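Local coordinates for protein halocarboxylic acid dehalogenase DehI (Pseudomonas putida, PDB 3BJX) that probably hydrolyses the carbon-halogen bond of haloacids, as a group I alpha-haloacid dehalogenase with an all-helical fold, at residues Q82-L87 and N129-L134; E238-A243 and Y280-A285. One frame throughout, in Å; residues are numbered along the deposited sequence.

Both interactions are buried helix-helix contacts, each with its centre about 11 Å from the centre of the chain, and their own centres lie about 10 Å apart. Interaction 1 joins helix 78-90 to helix 112-143 and is wholly apolar where its side chains meet; all its touching residues are buried. Interaction 2 joins helix 230-248 to helix 267-299; there an aliphatic patch gives way to the guanidinium plane of R282 and a water bridge, and R282 is partly exposed beside the second subunit. The four helices form one core: E86 OE2 of 82-87 forms a salt bridge with R242 NE of 238-243, 2.7 Å apart, while L87 packs on A243 and L133 on I284.

Interaction 1 (Q82-L87 and N129-L134); sequences QAADEL and NPKYLL
A84 and P130 make the nearest backbone approach between 82-87 and 129-134, their CA atoms 5.0 Å apart. The methyl of A84 stands 3.6 Å from K131 CG, and the proline ring lies beside the A84 carbonyl, with P130 CB 3.4 Å from A84 O. One turn on, L87 CB meets P130 CB at 4.1 Å, and L87 CD1 approaches the branch point of L134, 4.0 Å from its CG; the two leucine side chains cross obliquely. In L134 the CG lies anti to the carbonyl carbon (chi1 -73°), which carries CD1 across to the other helix, 4.0 Å from A83 CB. Two helices of an all-helical fold pack here: the local axes of 82-87 and 129-134 cross at 116° and come within 8.4 Å, a spacing consistent with the small side chain of A84 at the nearest approach. The N of P130 has no hydrogen to offer the preceding turn, and helix 112-143 is kinked at this residue. Shortening L134 to an alanine would take away both methyls, and is likely to open a gap beside A83 and A84 and to cost L87 CD1 one of its apolar neighbours. Farther out, L246 of helix 230-248 touches A83, L87 and L134. The K131 chain bends at chi3 (87°) after its CG has passed A84; its NZ forms a salt bridge with E81 and hydrogen bonds with Y127 OH and L45 O.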
ATOM      1  N   GLN A  82      -2.936  16.199  19.999  1.00 19.64           N
ATOM      2  CA  GLN A  82      -3.452  15.151  20.868  1.00 19.77           C
ATOM      3  C   GLN A  82      -3.611  13.823  20.113  1.00 16.99           C
ATOM      4  O   GLN A  82      -3.310  12.760  20.655  1.00 18.59           O
ATOM      5  CB  GLN A  82      -4.788  15.593  21.504  1.00 22.15           C
ATOM      6  CG  GLN A  82      -5.001  15.103  22.933  1.00 25.46           C
ATOM      7  CD  GLN A  82      -3.873  15.539  23.878  1.00 28.68           C
ATOM      8  OE1 GLN A  82      -3.310  16.634  23.734  1.00 30.39           O
ATOM      9  NE2 GLN A  82      -3.529  14.677  24.836  1.00 29.26           N
ATOM     10  N   ALA A  83      -4.098  13.912  18.878  1.00 13.88           N
ATOM     11  CA  ALA A  83      -4.218  12.796  17.944  1.00  9.28           C
ATOM     12  C   ALA A  83      -2.865  12.145  17.663  1.00  9.74           C
ATOM     13  O   ALA A  83      -2.744  10.917  17.711  1.00 12.93           O
ATOM     14  CB  ALA A  83      -4.872  13.256  16.664  1.00  4.81           C
ATOM     15  N   ALA A  84      -1.842  12.944  17.395  1.00  8.82           N
ATOM     16  CA  ALA A  84      -0.479  12.419  17.209  1.00  8.55           C
ATOM     17  C   ALA A  84       0.100  11.881  18.510  1.00  9.60           C
ATOM     18  O   ALA A  84       0.827  10.908  18.487  1.00 11.55           O
ATOM     19  CB  ALA A  84       0.452  13.502  16.628  1.00  5.76           C
ATOM     20  N   ASP A  85      -0.215  12.531  19.639  1.00 10.33           N
ATOM     21  CA  ASP A  85       0.152  12.048  20.963  1.00 12.61           C
ATOM     22  C   ASP A  85      -0.374  10.634  21.223  1.00 14.10           C
ATOM     23  O   ASP A  85       0.389   9.783  21.696  1.00 12.88           O
ATOM     24  CB  ASP A  85      -0.323  13.001  22.080  1.00 14.49           C
ATOM     25  CG  ASP A  85       0.502  14.300  22.171  1.00 15.90           C
ATOM     26  OD1 ASP A  85       1.569  14.413  21.541  1.00 16.54           O
ATOM     27  OD2 ASP A  85       0.078  15.219  22.896  1.00 15.96           O
ATOM     28  N   GLU A  86      -1.663  10.399  20.922  1.00 14.75           N
ATOM     29  CA  GLU A  86      -2.306   9.082  21.107  1.00 14.88           C
ATOM     30  C   GLU A  86      -1.628   7.999  20.264  1.00 15.24           C
ATOM     31  O   GLU A  86      -1.230   6.936  20.803  1.00 14.66           O
ATOM     32  CB  GLU A  86      -3.811   9.127  20.772  1.00 15.49           C
ATOM     33  CG  GLU A  86      -4.440   7.737  20.606  1.00 14.22           C
ATOM     34  CD  GLU A  86      -5.964   7.721  20.517  1.00 15.35           C
ATOM     35  OE1 GLU A  86      -6.587   8.785  20.390  1.00 14.39           O
ATOM     36  OE2 GLU A  86      -6.549   6.601  20.557  1.00 17.11           O
ATOM     37  N   LEU A  87      -1.516   8.265  18.954  1.00 13.61           N
ATOM     38  CA  LEU A  87      -0.831   7.365  18.008  1.00 13.76           C
ATOM     39  C   LEU A  87       0.578   7.047  18.461  1.00 14.04           C
ATOM     40  O   LEU A  87       0.977   5.898  18.423  1.00 15.40           O
ATOM     41  CB  LEU A  87      -0.804   7.920  16.578  1.00 11.84           C
ATOM     42  CG  LEU A  87      -2.141   8.100  15.846  1.00 12.05           C
ATOM     43  CD1 LEU A  87      -1.983   9.019  14.659  1.00 11.39           C
ATOM     44  CD2 LEU A  87      -2.775   6.748  15.423  1.00 11.12           C
ATOM     45  N   ASN A 129       6.718  11.596  13.431  1.00 12.70           N
ATOM     46  CA  ASN A 129       6.316  10.406  12.677  1.00 12.14           C
ATOM     47  C   ASN A 129       4.808  10.209  12.718  1.00 10.80           C
ATOM     48  O   ASN A 129       4.187  10.139  11.661  1.00  8.47           O
ATOM     49  CB  ASN A 129       7.109   9.145  13.115  1.00 12.44           C
ATOM     50  CG  ASN A 129       8.348   8.884  12.253  1.00 13.07           C
ATOM     51  OD1 ASN A 129       8.548   9.530  11.222  1.00 15.04           O
ATOM     52  ND2 ASN A 129       9.180   7.927  12.667  1.00 10.59           N
ATOM     53  N   PRO A 130       4.209  10.179  13.938  1.00 10.98           N
ATOM     54  CA  PRO A 130       2.737  10.150  14.086  1.00 10.46           C
ATOM     55  C   PRO A 130       2.033  11.371  13.461  1.00 11.74           C
ATOM     56  O   PRO A 130       0.915  11.240  12.908  1.00 10.17           O
ATOM     57  CB  PRO A 130       2.521  10.132  15.610  1.00 10.24           C
ATOM     58  CG  PRO A 130       3.825  10.580  16.222  1.00  9.79           C
ATOM     59  CD  PRO A 130       4.896  10.158  15.247  1.00  9.22           C
ATOM     60  N   LYS A 131       2.669  12.542  13.521  1.00 12.41           N
ATOM     61  CA  LYS A 131       2.057  13.743  12.884  1.00 14.34           C
ATOM     62  C   LYS A 131       1.926  13.547  11.377  1.00 14.60           C
ATOM     63  O   LYS A 131       0.854  13.784  10.799  1.00 15.78           O
ATOM     64  CB  LYS A 131       2.824  15.025  13.210  1.00 13.90           C
ATOM     65  CG  LYS A 131       2.964  15.258  14.694  1.00 14.66           C
ATOM     66  CD  LYS A 131       3.485  16.618  15.026  1.00 15.49           C
ATOM     67  CE  LYS A 131       2.355  17.624  15.110  1.00 17.76           C
ATOM     68  NZ  LYS A 131       2.870  18.962  15.583  1.00 19.85           N
ATOM     69  N   TYR A 132       3.001  13.063  10.755  1.00 13.12           N
ATOM     70  CA  TYR A 132       2.982  12.728   9.341  1.00 13.26           C
ATOM     71  C   TYR A 132       2.004  11.630   8.976  1.00 12.92           C
ATOM     72  O   TYR A 132       1.445  11.647   7.897  1.00 16.20           O
ATOM     73  CB  TYR A 132       4.376  12.349   8.841  1.00 11.21           C
ATOM     74  CG  TYR A 132       5.210  13.532   8.496  1.00 10.77           C
ATOM     75  CD1 TYR A 132       4.827  14.400   7.470  1.00 10.88           C
ATOM     76  CD2 TYR A 132       6.403  13.797   9.194  1.00  9.81           C
ATOM     77  CE1 TYR A 132       5.610  15.520   7.154  1.00 11.40           C
ATOM     78  CE2 TYR A 132       7.187  14.884   8.874  1.00 10.22           C
ATOM     79  CZ  TYR A 132       6.783  15.752   7.865  1.00 10.47           C
ATOM     80  OH  TYR A 132       7.581  16.818   7.549  1.00  9.71           O
ATOM     81  N   LEU A 133       1.823  10.657   9.852  1.00 13.66           N
ATOM     82  CA  LEU A 133       0.792   9.633   9.647  1.00 14.38           C
ATOM     83  C   LEU A 133      -0.619  10.235   9.519  1.00 14.35           C
ATOM     84  O   LEU A 133      -1.446   9.695   8.797  1.00 16.27           O
ATOM     85  CB  LEU A 133       0.836   8.572  10.765  1.00 12.46           C
ATOM     86  CG  LEU A 133      -0.122   7.379  10.716  1.00 13.07           C
ATOM     87  CD1 LEU A 133      -0.046   6.602   9.364  1.00 12.28           C
ATOM     88  CD2 LEU A 133       0.098   6.432  11.926  1.00 12.73           C
ATOM     89  N   LEU A 134      -0.882  11.344  10.202  1.00 14.83           N
ATOM     90  CA  LEU A 134      -2.174  12.034  10.107  1.00 16.07           C
ATOM     91  C   LEU A 134      -2.306  12.789   8.805  1.00 17.36           C
ATOM     92  O   LEU A 134      -3.314  12.658   8.111  1.00 19.33           O
ATOM     93  CB  LEU A 134      -2.368  13.013  11.262  1.00 15.09           C
ATOM     94  CG  LEU A 134      -2.649  12.415  12.622  1.00 15.99           C
ATOM     95  CD1 LEU A 134      -2.306  13.456  13.665  1.00 16.18           C
ATOM     96  CD2 LEU A 134      -4.105  11.878  12.761  1.00 15.21           C
TER

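Interaction 2 (E238-A243 and Y280-A285); sequences ELVTRA and YQRFIA
V240 turns its two methyls to different partners on 280-285, one toward an alanine and the other toward the guanidinium plane of R282. The setting is a steep helix-on-helix crossing in an all-helical fold: segments 238-243 and 280-285, on helices 230-248 and 267-299, cross at 119°, their local axes 9.2 Å apart. With chi1 at 175°, V240 holds CG1 anti to its own nitrogen and CG2 anti to its carbonyl carbon. CG2 therefore rests against the methyl of A285, 3.9 Å from its CB, and near the carbonyl oxygen of Q281. CG1 sits over the centre of the R282 guanidinium, 4.1 Å from CZ, and the two side chains cross at about a right angle. R282 begins pointing away from 238-243 and comes back through a bend at chi2 (79°), which lays the flat group over the valine. Its charge has a cation-pi partner in F278, and the side chain also packs on F278 of the second subunit, so this edge of the contact adjoins the dimer interface. Next to V240, L239 meets the same A285 methyl, CB to CB at 4.0 Å, while its CD2 comes within 3.8 Å of A285 O. A285 is thus packed by both residues. The amide of Q281 turns its NE2 toward 238-243; the OE1 hydrogen bond to S140 OG and the NE2 bond to a water together are consistent with a set amide rotation. That water spans the remaining distance, donating to V240 O at 2.6 Å and accepting from Q281 NE2 at 3.1 Å.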
ATOM      1  N   GLU A 238      -3.433  -1.352  13.490  1.00 15.52           N
ATOM      2  CA  GLU A 238      -4.077  -0.526  14.525  1.00 17.01           C
ATOM      3  C   GLU A 238      -3.811   0.982  14.392  1.00 15.88           C
ATOM      4  O   GLU A 238      -4.712   1.790  14.579  1.00 16.31           O
ATOM      5  CB  GLU A 238      -3.675  -1.017  15.923  1.00 17.41           C
ATOM      6  CG  GLU A 238      -3.891  -0.000  17.034  1.00 19.93           C
ATOM      7  CD  GLU A 238      -3.349  -0.487  18.346  1.00 20.15           C
ATOM      8  OE1 GLU A 238      -3.119  -1.706  18.436  1.00 22.40           O
ATOM      9  OE2 GLU A 238      -3.155   0.330  19.270  1.00 19.29           O
ATOM     10  N   LEU A 239      -2.572   1.344  14.076  1.00 15.20           N
ATOM     11  CA  LEU A 239      -2.207   2.723  13.808  1.00 14.11           C
ATOM     12  C   LEU A 239      -2.858   3.257  12.559  1.00 14.50           C
ATOM     13  O   LEU A 239      -3.416   4.353  12.591  1.00 15.70           O
ATOM     14  CB  LEU A 239      -0.691   2.855  13.677  1.00 14.83           C
ATOM     15  CG  LEU A 239       0.055   3.484  14.842  1.00 14.11           C
ATOM     16  CD1 LEU A 239      -0.392   2.885  16.142  1.00 12.18           C
ATOM     17  CD2 LEU A 239       1.568   3.309  14.624  1.00 14.09           C
ATOM     18  N   VAL A 240      -2.779   2.495  11.463  1.00 14.04           N
ATOM     19  CA  VAL A 240      -3.435   2.862  10.194  1.00 13.95           C
ATOM     20  C   VAL A 240      -4.926   3.178  10.404  1.00 15.50           C
ATOM     21  O   VAL A 240      -5.410   4.232   9.989  1.00 17.22           O
ATOM     22  CB  VAL A 240      -3.260   1.752   9.067  1.00 11.58           C
ATOM     23  CG1 VAL A 240      -4.038   2.110   7.844  1.00  9.66           C
ATOM     24  CG2 VAL A 240      -1.815   1.542   8.703  1.00  8.69           C
ATOM     25  N   THR A 241      -5.626   2.257  11.063  1.00 17.25           N
ATOM     26  CA  THR A 241      -7.050   2.379  11.394  1.00 17.72           C
ATOM     27  C   THR A 241      -7.330   3.565  12.320  1.00 17.57           C
ATOM     28  O   THR A 241      -8.165   4.405  12.015  1.00 17.83           O
ATOM     29  CB  THR A 241      -7.552   1.120  12.096  1.00 18.23           C
ATOM     30  OG1 THR A 241      -7.283  -0.035  11.289  1.00 17.89           O
ATOM     31  CG2 THR A 241      -9.028   1.219  12.338  1.00 19.59           C
ATOM     32  N   ARG A 242      -6.626   3.630  13.447  1.00 17.45           N
ATOM     33  CA  ARG A 242      -6.805   4.713  14.409  1.00 16.72           C
ATOM     34  C   ARG A 242      -6.598   6.104  13.797  1.00 17.20           C
ATOM     35  O   ARG A 242      -7.441   6.982  13.972  1.00 17.03           O
ATOM     36  CB  ARG A 242      -5.912   4.504  15.631  1.00 16.80           C
ATOM     37  CG  ARG A 242      -6.134   5.523  16.766  1.00 17.29           C
ATOM     38  CD  ARG A 242      -7.601   5.576  17.156  1.00 17.45           C
ATOM     39  NE  ARG A 242      -7.848   6.579  18.178  1.00 16.72           N
ATOM     40  CZ  ARG A 242      -8.975   7.269  18.281  1.00 16.26           C
ATOM     41  NH1 ARG A 242      -9.958   7.073  17.403  1.00 14.61           N
ATOM     42  NH2 ARG A 242      -9.112   8.150  19.266  1.00 15.99           N
ATOM     43  N   ALA A 243      -5.487   6.287  13.079  1.00 17.61           N
ATOM     44  CA  ALA A 243      -5.216   7.512  12.317  1.00 16.26           C
ATOM     45  C   ALA A 243      -6.338   7.879  11.339  1.00 17.20           C
ATOM     46  O   ALA A 243      -6.620   9.054  11.152  1.00 17.39           O
ATOM     47  CB  ALA A 243      -3.887   7.398  11.584  1.00 16.27           C
ATOM     48  N   TYR A 280       2.022   5.023   1.775  1.00 17.48           N
ATOM     49  CA  TYR A 280       2.645   5.799   2.845  1.00 16.54           C
ATOM     50  C   TYR A 280       1.880   5.776   4.180  1.00 14.96           C
ATOM     51  O   TYR A 280       2.490   5.936   5.218  1.00 14.25           O
ATOM     52  CB  TYR A 280       3.065   7.222   2.408  1.00 16.75           C
ATOM     53  CG  TYR A 280       4.436   7.260   1.766  1.00 16.26           C
ATOM     54  CD1 TYR A 280       5.603   7.117   2.534  1.00 15.61           C
ATOM     55  CD2 TYR A 280       4.572   7.419   0.386  1.00 16.09           C
ATOM     56  CE1 TYR A 280       6.863   7.127   1.929  1.00 15.43           C
ATOM     57  CE2 TYR A 280       5.822   7.441  -0.221  1.00 15.69           C
ATOM     58  CZ  TYR A 280       6.952   7.291   0.550  1.00 16.50           C
ATOM     59  OH  TYR A 280       8.178   7.329  -0.077  1.00 17.60           O
ATOM     60  N   GLN A 281       0.567   5.538   4.165  1.00 14.11           N
ATOM     61  CA  GLN A 281      -0.154   5.220   5.421  1.00 11.88           C
ATOM     62  C   GLN A 281       0.534   4.079   6.178  1.00 12.43           C
ATOM     63  O   GLN A 281       0.806   4.194   7.371  1.00 13.01           O
ATOM     64  CB  GLN A 281      -1.614   4.853   5.157  1.00  9.91           C
ATOM     65  CG  GLN A 281      -2.441   5.925   4.481  1.00  7.97           C
ATOM     66  CD  GLN A 281      -3.879   5.521   4.312  1.00  7.80           C
ATOM     67  OE1 GLN A 281      -4.311   5.100   3.231  1.00 10.05           O
ATOM     68  NE2 GLN A 281      -4.639   5.650   5.366  1.00  6.22           N
ATOM     69  N   ARG A 282       0.834   2.993   5.463  1.00 12.80           N
ATOM     70  CA  ARG A 282       1.418   1.790   6.064  1.00 13.24           C
ATOM     71  C   ARG A 282       2.898   1.974   6.363  1.00 13.37           C
ATOM     72  O   ARG A 282       3.401   1.442   7.354  1.00 14.58           O
ATOM     73  CB  ARG A 282       1.229   0.570   5.147  1.00 12.20           C
ATOM     74  CG  ARG A 282      -0.142  -0.036   5.150  1.00 10.67           C
ATOM     75  CD  ARG A 282      -1.134   0.738   4.300  1.00 11.02           C
ATOM     76  NE  ARG A 282      -2.455   0.127   4.370  1.00  9.69           N
ATOM     77  CZ  ARG A 282      -3.575   0.709   3.968  1.00  9.44           C
ATOM     78  NH1 ARG A 282      -3.540   1.912   3.397  1.00  8.37           N
ATOM     79  NH2 ARG A 282      -4.730   0.062   4.097  1.00  8.71           N
ATOM     80  N   PHE A 283       3.580   2.730   5.508  1.00 13.62           N
ATOM     81  CA  PHE A 283       5.014   2.963   5.631  1.00 13.15           C
ATOM     82  C   PHE A 283       5.308   3.740   6.897  1.00 12.86           C
ATOM     83  O   PHE A 283       6.148   3.309   7.718  1.00 10.54           O
ATOM     84  CB  PHE A 283       5.558   3.667   4.377  1.00 12.85           C
ATOM     85  CG  PHE A 283       7.049   3.969   4.424  1.00 12.55           C
ATOM     86  CD1 PHE A 283       7.954   3.162   3.751  1.00 12.42           C
ATOM     87  CD2 PHE A 283       7.538   5.065   5.128  1.00 13.45           C
ATOM     88  CE1 PHE A 283       9.314   3.423   3.777  1.00 11.64           C
ATOM     89  CE2 PHE A 283       8.906   5.344   5.165  1.00 12.58           C
ATOM     90  CZ  PHE A 283       9.790   4.515   4.491  1.00 12.14           C
ATOM     91  N   ILE A 284       4.603   4.871   7.057  1.00 14.45           N
ATOM     92  CA  ILE A 284       4.727   5.734   8.238  1.00 12.95           C
ATOM     93  C   ILE A 284       4.323   4.989   9.500  1.00 13.38           C
ATOM     94  O   ILE A 284       5.053   5.029  10.497  1.00 14.42           O
ATOM     95  CB  ILE A 284       3.854   7.001   8.173  1.00 13.81           C
ATOM     96  CG1 ILE A 284       3.966   7.717   6.824  1.00 14.10           C
ATOM     97  CG2 ILE A 284       4.193   7.933   9.373  1.00 13.96           C
ATOM     98  CD1 ILE A 284       5.167   8.543   6.644  1.00 15.22           C
ATOM     99  N   ALA A 285       3.155   4.344   9.489  1.00 13.31           N
ATOM    100  CA  ALA A 285       2.779   3.450  10.610  1.00 13.24           C
ATOM    101  C   ALA A 285       3.938   2.510  10.969  1.00 14.60           C
ATOM    102  O   ALA A 285       4.349   2.463  12.133  1.00 18.35           O
ATOM    103  CB  ALA A 285       1.507   2.667  10.327  1.00  8.98           C
TER
HETATM  104  O   HOH W   1      -3.910   5.520   8.345  1.00 11.88           O